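Local coordinates for 70 kDa protein (PDB 4B2N) that oxidatively cleaves rubber (poly-cis-1,4-isoprene) with dioxygen as a secreted dihaem c-type cytochrome, a rubber oxygenase probably related to bacterial dihaem cytochrome c peroxidases, at residues A[28-32]-A[88-92]; A[61-65]-A[416-420]; A[67-71]-A[307-311]; A[270-275]-A[474-478]; A[452-456]-A[488-493]. All blocks are in the same frame, centred on the assembly; numbering follows the deposited sequence.

Five contacts tie distant parts of one long, loop-rich chain together. Contacts 1, 2 and 3 all draw on the N-terminal hundred residues: contact 1 joins helix 27-32 to helix 88-104, while contacts 2 and 3 fix the intervening loop to segments 416-420 and 307-311. Contact 3 is nested inside the loop closed by contact 2, their centres 16 Å apart. Contacts 3 and 5 touch, centres 13 Å apart, through V311 N and the Y452 hydroxyl. Contacts 4 and 5, centres 18 Å apart, meet through a weak bond of R477 to S488; helix 467-481 carries one side of contact 4. Contacts 2 and 3 lie nearest the haem-binding residues, contact 4 away from them.

Contact 1: A[28-32]-A[88-92]; sequences LMVGC and CGQFR
F91 meets helix 27-32 with two differently placed groups, one over its ring and one at its rim. L28 CD2 lies over one face, 4.0 Å from the centroid of the F91 ring and displaced toward CE1, a CH-pi contact; the two side chains cross at about a right angle. M29 bends at chi2 and chi3 and brings its SD into the ring plane, 3.8 Å from F91 CE2, which makes an edge-on Met-aromatic contact. With F91 CG anti to the backbone N (chi1 178°), the ring extends from helix 88-104 toward the other helix. The remaining surroundings of the ring include L41 and, on helix 333-345, N341, I344 and S345.

Beside this apolar patch C32 and C88 form a disulfide, SG to SG 2.1 Å, with a torsion of -86° about the S-S bond, near the relaxed value. Both sulfurs stand anti to their carbonyl carbons and point at each other from helices whose short axes run 134° apart. R92 passes alongside: C88 CB sits over one face of its guanidinium, and NH1 reaches C32 O at 2.9 Å in the guanidinium plane, but the bond is bent and weak. The stronger partners of R92 are the D37 carboxylate and K35 O, both met by NH2.

The covalent bond closes a 55-residue segment that contains neither helix nor strand. A disulfide of this kind is consistent with an exported protein; the S-S link joins the two helices covalently, while the charge of R92 is paired mainly with D37.

Contact 2: A[61-65]-A[416-420]; sequences LQFNA and VAAVV
A418 and F63 bury most of the surface here, where two irregular segments meet just ahead of strand 420-422 and pair through a shared carbonyl and an asparagine side chain. A418 O receives two consecutive backbone N-H groups, N64 N at 2.9 Å and A65 N at 2.8 Å. The first arrives nearly along the C=O axis, whereas the second stands 43° above the carbonyl plane. The A418 methyl points to the same segment, 3.6 Å from F63 CD1 and close to A65 O, which itself takes a hydrogen bond from T298 OG1.

The F63 ring has L61 CG over one face, within its own segment, and V416 O near its plane at the edge. Two further apolar touches are separate from this one. V419 CG2 meets L61 CD1 at 3.7 Å, the two side chains sliding past each other in opposite directions, and A65 CB packs on V420 CG2. V419, which the 61-65 loop touches in this way, lies beside C393, one of the cysteines covalently bound to the second haem.

N64 adds a two-point grip on the backbone of V420. Its side chain takes the crowded position between backbone N and carbonyl carbon (chi1 70°), turning the amide back over the 419-420 link. V420 N donates to a lone pair of N64 OD1 in the carbonyl plane, 2.9 Å away, and N64 ND2 returns a bond to V420 O at 3.1 Å.

Contact 3: A[67-71]-A[307-311]; sequences FVDLH and SSDNV
D309 and H71 are brought together by their torsions: D309 CG is anti to its own N (chi1 -157°), sending the carboxylate across to the 67-71 loop, while in H71 chi1 -72° and chi2 73° present ND1 to it. D309 is the third residue of a type I beta turn from S307 to N310, which an ST turn reinforces, S307 OG accepting from D309 N.

D309 OD2 accepts from three N-H groups of the loop. H71 ND1 is 2.8 Å from D309 OD2; this bond is nearly straight and comes on the syn side, tilted out of the carboxylate plane, with the oxygen lying in the imidazole plane. L70 N donates to D309 OD2 at 2.8 Å from the anti side, likewise tilted out of the carboxylate plane. The bond from H71 N to D309 OD2 is longer, 3.3 Å, and runs nearly along the C-O axis. The His-carboxylate bond fixes ND1 as a donor, and three donors would probably stabilise the aspartate's negative charge, despite D69 OD1 nearby. A water donates to both D69 OD1 and D309 OD1, bridging these two acids; N72 N also bonds D69 OD1.

The F67 ring has S307 OG over its centre on one face and D309 CB 3.6 Å from CZ. L70 CD1 lies alongside N310 CB, and the N310 amide is held by S307 O and S313. S308, the second residue of the turn, turns its hydroxyl to K297 O and R294, both residues being part of the first haem site. On the loop side of the turn, S307 OG donates to V68 O at 2.6 Å.

Contact 4: A[270-275]-A[474-478]; sequences APSLLE and RVPRA
E275 OE2 is gripped by two arginines of helix 467-481 in a salt-bridge network. R477 NE approaches E275 OE2 on its syn side at 2.9 Å, nearly straight, while R474 NH1, also 2.9 Å from E275 OE2, comes from the opposite face of the carboxylate plane. R477 binds side-on: its NH2 meets the syn lone pair of E275 OE1, which also accepts from N481. The carboxylate plane is 84° from that of the R474 guanidinium and 53° from that of R477. Such a paired positive environment would probably keep the glutamate ionised. Other acceptors share the load, S447 O and A444 O for R477 and P259 O for R474.

R474, bent at chi2 (-72°), spreads its guanidinium over the loop. S272 CB packs on one face, 3.3 Å from R474 NE, and a water links NE to A270 O. S272 OG accepts from L274 N, an ST turn that shapes the loop beneath. L274 presses CD2 against R474 CB and V475 CG2, and its carbonyl oxygen meets the A478 methyl. The contact thus fastens a peripheral loop, well away from the haems, to one helix. At its far end R474 NH2 donates to A270 O at 2.9 Å, in the guanidinium plane.

Contact 5: A[452-456]-A[488-493]; sequences YNNLS and SPLGPN
A short 3-10 turn, residues 453-455, packs against a proline-rich loop, 488-493; the two segments flank helix 467-481 in the sequence. The backbones come closest at N453 and G491, where the lack of a side chain on the glycine lets G491 CA approach N453 CA to 3.6 Å. N453 reaches over this spot, its ND2 donating to P489 O at 2.9 Å with the oxygen in the amide plane. Its chi1 of 84° turns the amide toward P489.

Prolines bracket the turn. P489 CB lies 3.2 Å from S456 OG, a hydroxyl that is hydrogen-bonded to S458 N. P492 CG touches L455 CD1 at 3.7 Å, the two side chains crossing at about a right angle, and P492 CD rests against Y452 O. Y452 CD1 meets N493 CB at 3.5 Å, with ring and amide planes 87° apart; the N493 amide donates to W450 O.

Beyond the two segments, the Y452 ring stacks with H312 and its hydroxyl accepts from V311 N. The pair thus touches the start of helix 312-319 through H312 and helix 439-446 through W445, whose NE1 donates to N493 O, and it connects to helix 467-481 through the weak R477-S488 bond.

Contact 1: A[28-32]-A[88-92]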
# COMPACT_ATOMS: atom_id res chain seq x y z
N LEU A 28 -5.97 -3.75 -20.25
CA LEU A 28 -7.39 -3.90 -20.49
C LEU A 28 -8.03 -2.60 -20.94
O LEU A 28 -8.91 -2.64 -21.79
CB LEU A 28 -8.11 -4.43 -19.21
CG LEU A 28 -8.14 -5.98 -19.08
CD1 LEU A 28 -6.76 -6.64 -19.22
CD2 LEU A 28 -8.73 -6.46 -17.78
N MET A 29 -7.66 -1.47 -20.34
CA MET A 29 -8.17 -0.18 -20.80
C MET A 29 -7.58 0.14 -22.19
O MET A 29 -8.27 0.66 -23.01
CB MET A 29 -7.94 0.95 -19.80
CG MET A 29 -8.63 0.68 -18.45
SD MET A 29 -10.42 0.46 -18.69
CE MET A 29 -10.96 2.18 -18.78
N VAL A 30 -6.33 -0.20 -22.47
CA VAL A 30 -5.80 0.03 -23.83
C VAL A 30 -6.67 -0.72 -24.80
O VAL A 30 -7.16 -0.16 -25.81
CB VAL A 30 -4.30 -0.36 -23.96
CG1 VAL A 30 -3.80 -0.35 -25.40
CG2 VAL A 30 -3.45 0.55 -23.06
N GLY A 31 -6.91 -1.99 -24.49
CA GLY A 31 -7.61 -2.86 -25.43
C GLY A 31 -9.07 -2.55 -25.61
O GLY A 31 -9.66 -2.88 -26.63
N CYS A 32 -9.69 -1.97 -24.60
CA CYS A 32 -11.10 -1.66 -24.68
C CYS A 32 -11.40 -0.24 -25.12
O CYS A 32 -12.55 0.18 -25.13
CB CYS A 32 -11.71 -1.83 -23.32
SG CYS A 32 -11.84 -3.55 -22.72
N CYS A 88 -15.47 -6.11 -22.33
CA CYS A 88 -15.14 -4.74 -21.95
C CYS A 88 -16.25 -4.10 -21.11
O CYS A 88 -15.97 -3.39 -20.18
CB CYS A 88 -14.87 -3.91 -23.18
SG CYS A 88 -13.26 -4.33 -23.99
N GLY A 89 -17.52 -4.37 -21.45
CA GLY A 89 -18.60 -3.75 -20.72
C GLY A 89 -18.67 -4.25 -19.28
O GLY A 89 -18.87 -3.47 -18.35
N GLN A 90 -18.53 -5.56 -19.11
CA GLN A 90 -18.49 -6.18 -17.77
C GLN A 90 -17.39 -5.58 -16.92
O GLN A 90 -17.60 -5.19 -15.76
CB GLN A 90 -18.35 -7.67 -17.85
CG GLN A 90 -19.65 -8.36 -18.28
CD GLN A 90 -19.40 -9.87 -18.40
OE1 GLN A 90 -18.36 -10.36 -17.99
NE2 GLN A 90 -20.38 -10.60 -18.95
N PHE A 91 -16.21 -5.42 -17.52
CA PHE A 91 -15.09 -4.89 -16.75
C PHE A 91 -15.31 -3.43 -16.34
O PHE A 91 -15.14 -3.02 -15.12
CB PHE A 91 -13.82 -5.03 -17.59
CG PHE A 91 -12.59 -4.47 -16.92
CD1 PHE A 91 -11.99 -5.13 -15.83
CD2 PHE A 91 -12.02 -3.30 -17.38
CE1 PHE A 91 -10.85 -4.60 -15.20
CE2 PHE A 91 -10.91 -2.76 -16.74
CZ PHE A 91 -10.32 -3.43 -15.65
N ARG A 92 -15.77 -2.65 -17.33
CA ARG A 92 -15.97 -1.20 -17.11
C ARG A 92 -17.05 -1.00 -16.04
O ARG A 92 -16.93 -0.10 -15.22
CB ARG A 92 -16.32 -0.45 -18.45
CG ARG A 92 -15.12 -0.41 -19.40
CD ARG A 92 -15.34 0.58 -20.54
NE ARG A 92 -16.25 0.01 -21.51
CZ ARG A 92 -15.98 -0.20 -22.81
NH1 ARG A 92 -14.83 0.15 -23.34
NH2 ARG A 92 -16.93 -0.76 -23.58

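Contact 2: A[61-65]-A[416-420]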
# COMPACT_ATOMS: atom_id res chain seq x y z
N LEU A 61 15.80 -10.02 -19.10
CA LEU A 61 14.86 -10.09 -17.97
C LEU A 61 14.33 -11.50 -17.73
O LEU A 61 13.70 -12.10 -18.60
CB LEU A 61 13.71 -9.13 -18.22
CG LEU A 61 12.49 -9.20 -17.27
CD1 LEU A 61 12.88 -8.90 -15.81
CD2 LEU A 61 11.42 -8.23 -17.71
N GLN A 62 14.56 -12.04 -16.54
CA GLN A 62 14.02 -13.36 -16.15
C GLN A 62 12.99 -13.14 -15.04
O GLN A 62 13.39 -12.83 -13.93
CB GLN A 62 15.13 -14.25 -15.64
CG GLN A 62 16.22 -14.38 -16.69
CD GLN A 62 15.70 -15.17 -17.89
OE1 GLN A 62 15.10 -16.20 -17.71
NE2 GLN A 62 15.93 -14.68 -19.10
N PHE A 63 11.71 -13.34 -15.33
CA PHE A 63 10.68 -13.18 -14.28
C PHE A 63 10.81 -14.24 -13.21
O PHE A 63 11.13 -15.39 -13.48
CB PHE A 63 9.26 -13.26 -14.86
CG PHE A 63 8.98 -12.22 -15.92
CD1 PHE A 63 8.91 -10.85 -15.58
CD2 PHE A 63 8.79 -12.61 -17.29
CE1 PHE A 63 8.62 -9.88 -16.57
CE2 PHE A 63 8.55 -11.64 -18.28
CZ PHE A 63 8.44 -10.26 -17.92
N ASN A 64 10.43 -13.91 -11.99
CA ASN A 64 10.45 -14.94 -10.96
C ASN A 64 9.27 -14.89 -10.05
O ASN A 64 9.16 -15.75 -9.17
CB ASN A 64 11.76 -14.95 -10.19
CG ASN A 64 11.91 -13.74 -9.30
OD1 ASN A 64 10.96 -13.04 -9.03
ND2 ASN A 64 13.12 -13.50 -8.83
N ALA A 65 8.34 -13.95 -10.27
CA ALA A 65 7.18 -13.88 -9.38
C ALA A 65 5.94 -14.16 -10.22
O ALA A 65 5.44 -13.25 -10.93
CB ALA A 65 7.09 -12.52 -8.72
N VAL A 416 5.41 -5.25 -17.40
CA VAL A 416 5.09 -6.17 -16.26
C VAL A 416 6.22 -6.17 -15.22
O VAL A 416 7.39 -6.29 -15.57
CB VAL A 416 4.75 -7.63 -16.70
CG1 VAL A 416 4.62 -8.57 -15.51
CG2 VAL A 416 3.46 -7.65 -17.51
N ALA A 417 5.83 -5.98 -13.95
CA ALA A 417 6.77 -6.13 -12.85
C ALA A 417 6.51 -7.52 -12.21
O ALA A 417 5.50 -7.72 -11.49
CB ALA A 417 6.59 -4.99 -11.83
N ALA A 418 7.37 -8.51 -12.47
CA ALA A 418 7.25 -9.80 -11.83
C ALA A 418 8.58 -10.34 -11.33
O ALA A 418 8.87 -11.54 -11.51
CB ALA A 418 6.59 -10.81 -12.77
N VAL A 419 9.40 -9.48 -10.73
CA VAL A 419 10.62 -9.93 -10.14
C VAL A 419 10.65 -9.52 -8.69
O VAL A 419 10.59 -8.34 -8.42
CB VAL A 419 11.83 -9.29 -10.88
CG1 VAL A 419 13.17 -9.61 -10.20
CG2 VAL A 419 11.87 -9.71 -12.36
N VAL A 420 10.75 -10.48 -7.76
CA VAL A 420 11.09 -10.23 -6.35
C VAL A 420 12.62 -10.37 -6.27
O VAL A 420 13.19 -11.44 -6.56
CB VAL A 420 10.34 -11.21 -5.42
CG1 VAL A 420 10.77 -11.08 -3.94
CG2 VAL A 420 8.84 -10.93 -5.53

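Contact 3: A[67-71]-A[307-311]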
# COMPACT_ATOMS: atom_id res chain seq x y z
N PHE A 67 2.23 -15.19 -11.50
CA PHE A 67 0.81 -15.04 -11.28
C PHE A 67 0.20 -16.38 -10.92
O PHE A 67 0.55 -17.38 -11.51
CB PHE A 67 0.21 -14.55 -12.57
CG PHE A 67 -1.21 -14.10 -12.46
CD1 PHE A 67 -1.53 -12.79 -11.96
CD2 PHE A 67 -2.22 -14.96 -12.81
CE1 PHE A 67 -2.86 -12.35 -11.88
CE2 PHE A 67 -3.55 -14.51 -12.81
CZ PHE A 67 -3.87 -13.20 -12.32
N VAL A 68 -0.77 -16.41 -9.99
CA VAL A 68 -1.50 -17.64 -9.71
C VAL A 68 -2.98 -17.37 -9.96
O VAL A 68 -3.57 -16.45 -9.38
CB VAL A 68 -1.35 -18.14 -8.24
CG1 VAL A 68 -2.29 -19.34 -8.02
CG2 VAL A 68 0.08 -18.56 -8.02
N ASP A 69 -3.56 -18.19 -10.81
CA ASP A 69 -4.94 -18.00 -11.22
C ASP A 69 -5.81 -18.73 -10.20
O ASP A 69 -5.81 -19.94 -10.14
CB ASP A 69 -5.13 -18.50 -12.67
CG ASP A 69 -6.56 -18.34 -13.16
OD1 ASP A 69 -7.47 -17.99 -12.35
OD2 ASP A 69 -6.80 -18.62 -14.33
N LEU A 70 -6.52 -17.98 -9.35
CA LEU A 70 -7.40 -18.61 -8.36
C LEU A 70 -8.79 -18.95 -8.91
O LEU A 70 -9.54 -19.77 -8.31
CB LEU A 70 -7.64 -17.65 -7.13
CG LEU A 70 -6.27 -17.31 -6.53
CD1 LEU A 70 -6.41 -16.14 -5.54
CD2 LEU A 70 -5.58 -18.56 -5.93
N HIS A 71 -9.15 -18.29 -10.03
CA HIS A 71 -10.48 -18.50 -10.66
C HIS A 71 -10.57 -19.82 -11.36
O HIS A 71 -11.56 -20.51 -11.25
CB HIS A 71 -10.85 -17.30 -11.55
CG HIS A 71 -11.21 -16.08 -10.74
ND1 HIS A 71 -10.27 -15.35 -10.08
CD2 HIS A 71 -12.44 -15.56 -10.38
CE1 HIS A 71 -10.90 -14.38 -9.38
NE2 HIS A 71 -12.21 -14.50 -9.61
N SER A 307 -0.65 -13.76 -5.05
CA SER A 307 -1.11 -13.51 -6.44
C SER A 307 -1.95 -12.28 -6.56
O SER A 307 -2.86 -12.06 -5.74
CB SER A 307 -1.99 -14.66 -6.92
OG SER A 307 -2.38 -14.42 -8.28
N SER A 308 -1.71 -11.48 -7.60
CA SER A 308 -2.62 -10.38 -7.90
C SER A 308 -4.04 -10.79 -8.30
O SER A 308 -4.89 -9.94 -8.46
CB SER A 308 -2.05 -9.46 -8.99
OG SER A 308 -0.90 -8.83 -8.46
N ASP A 309 -4.27 -12.08 -8.54
CA ASP A 309 -5.65 -12.57 -8.78
C ASP A 309 -6.52 -12.49 -7.50
O ASP A 309 -7.77 -12.52 -7.55
CB ASP A 309 -5.64 -14.02 -9.30
CG ASP A 309 -6.93 -14.36 -10.06
OD1 ASP A 309 -7.38 -13.55 -10.93
OD2 ASP A 309 -7.51 -15.44 -9.82
N ASN A 310 -5.85 -12.41 -6.36
CA ASN A 310 -6.51 -12.53 -5.09
C ASN A 310 -6.99 -11.19 -4.64
O ASN A 310 -6.39 -10.19 -4.95
CB ASN A 310 -5.61 -13.21 -4.03
CG ASN A 310 -5.25 -12.27 -2.90
OD1 ASN A 310 -5.91 -12.23 -1.91
ND2 ASN A 310 -4.15 -11.52 -3.06
N VAL A 311 -8.14 -11.15 -3.96
CA VAL A 311 -8.58 -9.89 -3.39
C VAL A 311 -8.77 -9.98 -1.90
O VAL A 311 -9.13 -8.98 -1.26
CB VAL A 311 -9.91 -9.39 -4.03
CG1 VAL A 311 -9.71 -9.26 -5.53
CG2 VAL A 311 -11.06 -10.36 -3.67
O HOH W 1 -7.98 -15.26 -12.95

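Contact 4: A[270-275]-A[474-478]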
# COMPACT_ATOMS: atom_id res chain seq x y z
N ALA A 270 -13.23 -14.24 17.19
CA ALA A 270 -13.10 -15.26 18.22
C ALA A 270 -11.62 -15.31 18.56
O ALA A 270 -10.87 -16.08 17.98
CB ALA A 270 -13.61 -16.61 17.68
N PRO A 271 -11.17 -14.45 19.46
CA PRO A 271 -9.76 -14.31 19.76
C PRO A 271 -9.17 -15.56 20.33
O PRO A 271 -9.91 -16.28 21.01
CB PRO A 271 -9.78 -13.21 20.83
CG PRO A 271 -10.87 -12.36 20.34
CD PRO A 271 -11.93 -13.40 20.14
N SER A 272 -7.90 -15.85 20.03
CA SER A 272 -7.27 -17.06 20.60
C SER A 272 -5.81 -16.78 20.70
O SER A 272 -5.30 -15.98 19.93
CB SER A 272 -7.47 -18.26 19.65
OG SER A 272 -6.71 -19.44 20.01
N LEU A 273 -5.14 -17.45 21.64
CA LEU A 273 -3.66 -17.41 21.71
C LEU A 273 -3.00 -18.35 20.68
O LEU A 273 -1.85 -18.23 20.43
CB LEU A 273 -3.22 -17.93 23.10
CG LEU A 273 -3.71 -17.09 24.29
CD1 LEU A 273 -3.33 -17.71 25.62
CD2 LEU A 273 -3.01 -15.76 24.07
N LEU A 274 -3.73 -19.30 20.10
CA LEU A 274 -3.11 -20.50 19.51
C LEU A 274 -2.46 -20.30 18.16
O LEU A 274 -1.55 -21.07 17.72
CB LEU A 274 -4.20 -21.57 19.37
CG LEU A 274 -4.27 -22.51 20.55
CD1 LEU A 274 -4.55 -21.66 21.74
CD2 LEU A 274 -5.43 -23.40 20.33
N GLU A 275 -2.91 -19.27 17.45
CA GLU A 275 -2.33 -19.01 16.12
C GLU A 275 -1.59 -17.68 15.98
O GLU A 275 -1.09 -17.36 14.93
CB GLU A 275 -3.42 -19.14 15.06
CG GLU A 275 -3.99 -20.55 14.99
CD GLU A 275 -4.82 -20.71 13.73
OE1 GLU A 275 -4.22 -21.02 12.63
OE2 GLU A 275 -6.05 -20.52 13.80
N ARG A 474 -9.17 -24.29 16.70
CA ARG A 474 -7.81 -23.65 16.97
C ARG A 474 -6.69 -24.65 17.29
O ARG A 474 -5.50 -24.51 16.86
CB ARG A 474 -7.91 -22.60 18.10
CG ARG A 474 -8.68 -21.36 17.69
CD ARG A 474 -7.90 -20.50 16.68
NE ARG A 474 -8.54 -19.19 16.67
CZ ARG A 474 -8.07 -18.14 16.05
NH1 ARG A 474 -6.98 -18.25 15.32
NH2 ARG A 474 -8.70 -16.97 16.22
N VAL A 475 -7.01 -25.68 18.09
CA VAL A 475 -5.95 -26.57 18.59
C VAL A 475 -5.34 -27.41 17.43
O VAL A 475 -4.13 -27.35 17.19
CB VAL A 475 -6.48 -27.45 19.75
CG1 VAL A 475 -5.38 -28.38 20.22
CG2 VAL A 475 -6.96 -26.59 20.91
N PRO A 476 -6.17 -28.17 16.67
CA PRO A 476 -5.56 -28.94 15.59
C PRO A 476 -5.04 -28.02 14.53
O PRO A 476 -4.12 -28.39 13.85
CB PRO A 476 -6.72 -29.77 14.97
CG PRO A 476 -7.96 -29.14 15.51
CD PRO A 476 -7.57 -28.57 16.84
N ARG A 477 -5.59 -26.81 14.39
CA ARG A 477 -4.91 -25.83 13.45
C ARG A 477 -3.48 -25.51 13.88
O ARG A 477 -2.48 -25.58 13.06
CB ARG A 477 -5.77 -24.55 13.35
CG ARG A 477 -7.03 -24.74 12.43
CD ARG A 477 -7.87 -23.43 12.31
NE ARG A 477 -6.97 -22.43 11.75
CZ ARG A 477 -6.59 -22.30 10.49
NH1 ARG A 477 -7.10 -23.08 9.53
NH2 ARG A 477 -5.65 -21.40 10.19
N ALA A 478 -3.33 -25.16 15.16
CA ALA A 478 -1.99 -24.82 15.73
C ALA A 478 -1.04 -26.02 15.59
O ALA A 478 0.15 -25.86 15.33
CB ALA A 478 -2.13 -24.40 17.20
O HOH W 2 -11.06 -18.92 17.78

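Contact 5: A[452-456]-A[488-493]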
# COMPACT_ATOMS: atom_id res chain seq x y z
N TYR A 452 -7.96 -18.77 0.35
CA TYR A 452 -9.05 -19.35 -0.48
C TYR A 452 -9.08 -20.89 -0.37
O TYR A 452 -9.02 -21.62 -1.42
CB TYR A 452 -8.86 -19.01 -1.98
CG TYR A 452 -9.05 -17.59 -2.39
CD1 TYR A 452 -8.13 -16.58 -2.02
CD2 TYR A 452 -10.13 -17.24 -3.19
CE1 TYR A 452 -8.27 -15.27 -2.48
CE2 TYR A 452 -10.29 -15.91 -3.69
CZ TYR A 452 -9.36 -14.96 -3.31
OH TYR A 452 -9.56 -13.69 -3.75
N ASN A 453 -9.02 -21.38 0.84
CA ASN A 453 -9.10 -22.82 1.09
C ASN A 453 -10.47 -23.36 0.71
O ASN A 453 -10.65 -24.53 0.68
CB ASN A 453 -8.60 -23.26 2.50
CG ASN A 453 -9.66 -23.13 3.60
OD1 ASN A 453 -10.57 -22.28 3.52
ND2 ASN A 453 -9.52 -23.93 4.67
N ASN A 454 -11.41 -22.49 0.38
CA ASN A 454 -12.67 -23.01 -0.17
C ASN A 454 -12.47 -23.65 -1.56
O ASN A 454 -13.36 -24.36 -2.04
CB ASN A 454 -13.75 -21.94 -0.21
CG ASN A 454 -13.39 -20.79 -1.13
OD1 ASN A 454 -14.22 -20.36 -1.95
ND2 ASN A 454 -12.16 -20.27 -1.02
N LEU A 455 -11.31 -23.44 -2.19
CA LEU A 455 -11.00 -24.06 -3.46
C LEU A 455 -10.32 -25.43 -3.32
O LEU A 455 -9.93 -26.06 -4.33
CB LEU A 455 -10.11 -23.13 -4.29
CG LEU A 455 -10.62 -21.71 -4.40
CD1 LEU A 455 -9.64 -20.94 -5.25
CD2 LEU A 455 -12.04 -21.70 -5.02
N SER A 456 -10.11 -25.87 -2.08
CA SER A 456 -9.57 -27.21 -1.85
C SER A 456 -10.58 -28.26 -2.25
O SER A 456 -11.77 -28.04 -2.06
CB SER A 456 -9.37 -27.40 -0.34
OG SER A 456 -8.94 -28.73 -0.08
N SER A 488 -7.25 -28.23 8.72
CA SER A 488 -8.02 -27.44 7.73
C SER A 488 -7.42 -27.59 6.34
O SER A 488 -6.20 -27.61 6.17
CB SER A 488 -7.99 -25.97 8.09
OG SER A 488 -8.43 -25.73 9.42
N PRO A 489 -8.26 -27.65 5.32
CA PRO A 489 -7.55 -27.80 4.03
C PRO A 489 -6.73 -26.54 3.64
O PRO A 489 -7.05 -25.40 4.08
CB PRO A 489 -8.65 -28.06 3.04
CG PRO A 489 -9.94 -27.61 3.70
CD PRO A 489 -9.72 -27.57 5.19
N LEU A 490 -5.71 -26.77 2.84
CA LEU A 490 -4.90 -25.70 2.30
C LEU A 490 -5.55 -25.09 1.05
O LEU A 490 -6.16 -25.79 0.27
CB LEU A 490 -3.54 -26.17 1.93
CG LEU A 490 -2.78 -26.89 3.05
CD1 LEU A 490 -1.36 -27.01 2.58
CD2 LEU A 490 -2.79 -26.16 4.36
N GLY A 491 -5.37 -23.78 0.85
CA GLY A 491 -5.83 -23.18 -0.41
C GLY A 491 -4.69 -22.82 -1.34
O GLY A 491 -3.51 -22.89 -0.92
N PRO A 492 -5.02 -22.33 -2.54
CA PRO A 492 -3.98 -22.05 -3.55
C PRO A 492 -3.37 -20.65 -3.36
O PRO A 492 -2.28 -20.43 -3.88
CB PRO A 492 -4.73 -22.21 -4.86
CG PRO A 492 -6.14 -21.77 -4.52
CD PRO A 492 -6.36 -22.30 -3.15
N ASN A 493 -4.01 -19.77 -2.58
CA ASN A 493 -3.56 -18.36 -2.39
C ASN A 493 -2.60 -18.29 -1.23
O ASN A 493 -2.80 -17.61 -0.21
CB ASN A 493 -4.73 -17.37 -2.21
CG ASN A 493 -4.27 -15.92 -2.16
OD1 ASN A 493 -3.38 -15.49 -2.93
ND2 ASN A 493 -4.80 -15.17 -1.17
O HOH W 3 -6.48 -28.33 -0.29